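Local structure of pre-crRNA processing endonuclease (Streptococcus pyogenes serotype M1, 3VZH) at residues R31-R39 against Y88-Y97. The protein probably cuts CRISPR precursor RNA into crRNA as a Cas5d-type endoribonuclease of a type I-C antiviral defence system. Residues are numbered along the deposited sequence; the frame is centred on the assembly and turned at random.
Sequences RSSYSVPTR and YVSYLSDVVY
Two backbone hydrogen bonds tie Ser90 to the chain that leads into helix 39-49. Ser90 N donates to Arg31 O at 3.0 Å, and Ser33 N donates to Ser90 O at 2.9 Å. Both bonds use one residue, Ser90, and bracket Ser32, which defines a single parallel bridge onto strand 88-93. Beyond it the segments part, and side chains take over.

Leu92 spans the next step. Its CB carries CG anti to the carbonyl carbon (chi1 -71°), which turns the branch toward residues 33-35. CG lies against Ser33 OG and Tyr34 O; CD1 sits 3.5 Å from Tyr34 O, and CD1 and CD2 both lie 3.7 Å from Ser35 O. Two of these oxygens are nevertheless engaged with polar partners nearby: Ser33 OG donates to Tyr34 O at 2.7 Å and is also hydrogen-bonded to Phe20 N.

Past the corner at Asp94, Tyr97 presents a ring face to Pro37. Pro37 CG stands 3.6 Å from the ring centroid and only 9° off its normal, a CH-pi contact, whereas CD is displaced toward CE1. Val62 and Val64 of strand 55-64 also touch Tyr97. A water lies at the ring's edge, in plane, hydrogen-bonded to Tyr97 OH (water O to OH 2.6 Å) and donating to Ser35 O (2.8 Å).

The chemistry thus changes from backbone pairing at Ser90, through Leu92 methyls packed on oxygens, to a CH-pi contact and a single bridging water at Tyr97, implying that this irregular loop is fastened to both the three-stranded sheet and the large antiparallel sheet just before Thr38 caps its helix.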
loop_
_atom_site.group_PDB
_atom_site.type_symbol
_atom_site.label_atom_id
_atom_site.label_comp_id
_atom_site.label_asym_id
_atom_site.label_seq_id
_atom_site.Cartn_x
_atom_site.Cartn_y
_atom_site.Cartn_z
ATOM N N ARG A 31 13.185 10.048 -13.093
ATOM C CA ARG A 31 12.256 9.679 -12.032
ATOM C C ARG A 31 13.086 9.245 -10.831
ATOM O O ARG A 31 14.015 8.434 -10.956
ATOM C CB ARG A 31 11.375 8.480 -12.406
ATOM C CG ARG A 31 11.080 8.172 -13.869
ATOM C CD ARG A 31 10.621 6.711 -13.940
ATOM N NE ARG A 31 9.838 6.370 -15.128
ATOM C CZ ARG A 31 8.820 5.501 -15.143
ATOM N NH1 ARG A 31 8.429 4.886 -14.029
ATOM N NH2 ARG A 31 8.171 5.261 -16.280
ATOM N N SER A 32 12.778 9.770 -9.659
ATOM C CA SER A 32 13.446 9.269 -8.479
ATOM C C SER A 32 12.363 8.703 -7.575
ATOM O O SER A 32 11.230 9.124 -7.632
ATOM C CB SER A 32 14.253 10.374 -7.786
ATOM O OG SER A 32 13.418 11.433 -7.345
ATOM N N SER A 33 12.697 7.700 -6.790
ATOM C CA SER A 33 11.700 7.203 -5.874
ATOM C C SER A 33 11.555 8.122 -4.633
ATOM O O SER A 33 12.522 8.702 -4.197
ATOM C CB SER A 33 12.110 5.770 -5.461
ATOM O OG SER A 33 11.074 5.189 -4.766
ATOM N N TYR A 34 10.345 8.212 -4.066
ATOM C CA TYR A 34 10.166 8.590 -2.663
ATOM C C TYR A 34 10.913 7.595 -1.876
ATOM O O TYR A 34 11.209 6.482 -2.371
ATOM C CB TYR A 34 8.680 8.436 -2.293
ATOM C CG TYR A 34 7.795 9.590 -2.771
ATOM C CD1 TYR A 34 8.032 10.906 -2.320
ATOM C CD2 TYR A 34 6.697 9.346 -3.614
ATOM C CE1 TYR A 34 7.207 11.995 -2.747
ATOM C CE2 TYR A 34 5.862 10.429 -4.047
ATOM C CZ TYR A 34 6.108 11.723 -3.585
ATOM O OH TYR A 34 5.260 12.770 -3.960
ATOM N N SER A 35 11.188 7.944 -0.621
ATOM C CA SER A 35 11.947 7.045 0.204
ATOM C C SER A 35 11.147 5.894 0.754
ATOM O O SER A 35 11.729 4.973 1.332
ATOM C CB SER A 35 12.478 7.842 1.440
ATOM O OG SER A 35 13.258 8.954 1.034
ATOM N N VAL A 36 9.820 5.992 0.699
ATOM C CA VAL A 36 8.970 4.933 1.227
ATOM C C VAL A 36 7.754 4.830 0.275
ATOM O O VAL A 36 7.537 5.699 -0.567
ATOM C CB VAL A 36 8.506 5.215 2.691
ATOM C CG1 VAL A 36 9.710 5.365 3.646
ATOM C CG2 VAL A 36 7.708 6.485 2.731
ATOM N N PRO A 37 6.936 3.761 0.413
ATOM C CA PRO A 37 5.785 3.691 -0.515
ATOM C C PRO A 37 4.727 4.794 -0.344
ATOM O O PRO A 37 4.599 5.368 0.735
ATOM C CB PRO A 37 5.176 2.300 -0.269
ATOM C CG PRO A 37 6.081 1.602 0.745
ATOM C CD PRO A 37 6.955 2.657 1.391
ATOM N N THR A 38 4.058 5.184 -1.424
ATOM C CA THR A 38 2.861 6.028 -1.295
ATOM C C THR A 38 1.634 5.111 -0.954
ATOM O O THR A 38 1.648 3.849 -1.234
ATOM C CB THR A 38 2.562 6.755 -2.609
ATOM O OG1 THR A 38 2.423 5.759 -3.610
ATOM C CG2 THR A 38 3.708 7.752 -2.952
ATOM N N ARG A 39 0.577 5.693 -0.371
ATOM C CA ARG A 39 -0.649 4.940 -0.126
ATOM C C ARG A 39 -1.164 4.339 -1.422
ATOM O O ARG A 39 -1.568 3.141 -1.480
ATOM C CB ARG A 39 -1.728 5.744 0.555
ATOM C CG ARG A 39 -2.670 4.767 1.277
ATOM C CD ARG A 39 -4.107 5.224 1.318
ATOM N NE ARG A 39 -4.708 4.688 2.515
ATOM C CZ ARG A 39 -5.903 5.014 2.949
ATOM N NH1 ARG A 39 -6.647 5.853 2.233
ATOM N NH2 ARG A 39 -6.341 4.496 4.089
ATOM N N TYR A 88 18.398 9.425 -15.822
ATOM C CA TYR A 88 18.706 8.670 -14.601
ATOM C C TYR A 88 17.403 8.274 -13.951
ATOM O O TYR A 88 16.420 9.041 -13.982
ATOM C CB TYR A 88 19.496 9.524 -13.596
ATOM C CG TYR A 88 20.824 10.036 -14.091
ATOM C CD1 TYR A 88 21.956 9.196 -14.132
ATOM C CD2 TYR A 88 20.963 11.385 -14.506
ATOM C CE1 TYR A 88 23.190 9.678 -14.595
ATOM C CE2 TYR A 88 22.180 11.882 -14.947
ATOM C CZ TYR A 88 23.294 11.032 -15.001
ATOM O OH TYR A 88 24.489 11.563 -15.451
ATOM N N VAL A 89 17.380 7.110 -13.308
ATOM C CA VAL A 89 16.240 6.734 -12.540
ATOM C C VAL A 89 16.856 6.307 -11.240
ATOM O O VAL A 89 17.834 5.540 -11.290
ATOM C CB VAL A 89 15.462 5.521 -13.160
ATOM C CG1 VAL A 89 14.291 5.135 -12.255
ATOM C CG2 VAL A 89 14.954 5.882 -14.570
ATOM N N SER A 90 16.340 6.812 -10.100
ATOM C CA SER A 90 16.880 6.401 -8.771
ATOM C C SER A 90 15.875 5.479 -8.085
ATOM O O SER A 90 14.741 5.905 -7.755
ATOM C CB SER A 90 17.237 7.647 -7.857
ATOM O OG SER A 90 17.640 7.207 -6.486
ATOM N N TYR A 91 16.272 4.234 -7.848
ATOM C CA TYR A 91 15.416 3.232 -7.193
ATOM C C TYR A 91 15.722 3.024 -5.716
ATOM O O TYR A 91 16.826 3.166 -5.328
ATOM C CB TYR A 91 15.668 1.849 -7.865
ATOM C CG TYR A 91 15.186 1.782 -9.276
ATOM C CD1 TYR A 91 13.854 1.389 -9.554
ATOM C CD2 TYR A 91 16.063 2.068 -10.360
ATOM C CE1 TYR A 91 13.396 1.334 -10.875
ATOM C CE2 TYR A 91 15.598 2.022 -11.702
ATOM C CZ TYR A 91 14.273 1.636 -11.949
ATOM O OH TYR A 91 13.776 1.557 -13.247
ATOM N N LEU A 92 14.727 2.630 -4.925
ATOM C CA LEU A 92 15.050 2.002 -3.633
ATOM C C LEU A 92 15.574 0.638 -3.916
ATOM O O LEU A 92 15.117 -0.057 -4.863
ATOM C CB LEU A 92 13.726 1.930 -2.834
ATOM C CG LEU A 92 13.225 3.300 -2.347
ATOM C CD1 LEU A 92 11.763 3.104 -1.843
ATOM C CD2 LEU A 92 14.160 3.698 -1.159
ATOM N N SER A 93 16.389 0.126 -2.986
ATOM C CA SER A 93 16.957 -1.168 -3.137
ATOM C C SER A 93 16.674 -2.043 -1.911
ATOM O O SER A 93 16.600 -1.532 -0.817
ATOM C CB SER A 93 18.487 -0.961 -3.227
ATOM O OG SER A 93 19.063 -2.197 -3.419
ATOM N N ASP A 94 16.475 -3.347 -2.116
ATOM C CA ASP A 94 16.348 -4.332 -1.014
ATOM C C ASP A 94 15.296 -3.929 0.073
ATOM O O ASP A 94 15.601 -3.603 1.207
ATOM C CB ASP A 94 17.728 -4.600 -0.415
ATOM C CG ASP A 94 17.733 -5.803 0.460
ATOM O OD1 ASP A 94 16.706 -6.465 0.535
ATOM O OD2 ASP A 94 18.694 -6.053 1.207
ATOM N N VAL A 95 14.036 -3.861 -0.341
ATOM C CA VAL A 95 12.910 -3.311 0.451
ATOM C C VAL A 95 12.111 -4.463 1.022
ATOM O O VAL A 95 11.981 -5.546 0.347
ATOM C CB VAL A 95 12.023 -2.349 -0.379
ATOM C CG1 VAL A 95 12.891 -1.148 -0.873
ATOM C CG2 VAL A 95 11.303 -3.072 -1.560
ATOM N N VAL A 96 11.646 -4.282 2.296
ATOM C CA VAL A 96 10.657 -5.185 2.933
ATOM C C VAL A 96 9.604 -4.285 3.573
ATOM O O VAL A 96 9.924 -3.346 4.259
ATOM C CB VAL A 96 11.305 -6.035 4.039
ATOM C CG1 VAL A 96 10.186 -6.717 4.810
ATOM C CG2 VAL A 96 12.307 -7.095 3.516
ATOM N N TYR A 97 8.318 -4.522 3.316
ATOM C CA TYR A 97 7.228 -3.667 3.865
ATOM C C TYR A 97 6.188 -4.609 4.384
ATOM O O TYR A 97 5.844 -5.641 3.682
ATOM C CB TYR A 97 6.562 -2.860 2.758
ATOM C CG TYR A 97 7.513 -1.910 2.081
ATOM C CD1 TYR A 97 8.129 -0.882 2.805
ATOM C CD2 TYR A 97 7.783 -2.029 0.744
ATOM C CE1 TYR A 97 9.054 -0.020 2.157
ATOM C CE2 TYR A 97 8.680 -1.181 0.099
ATOM C CZ TYR A 97 9.286 -0.172 0.824
ATOM O OH TYR A 97 10.169 0.663 0.163
HETATM O O HOH W 1 11.386 2.257 1.890
#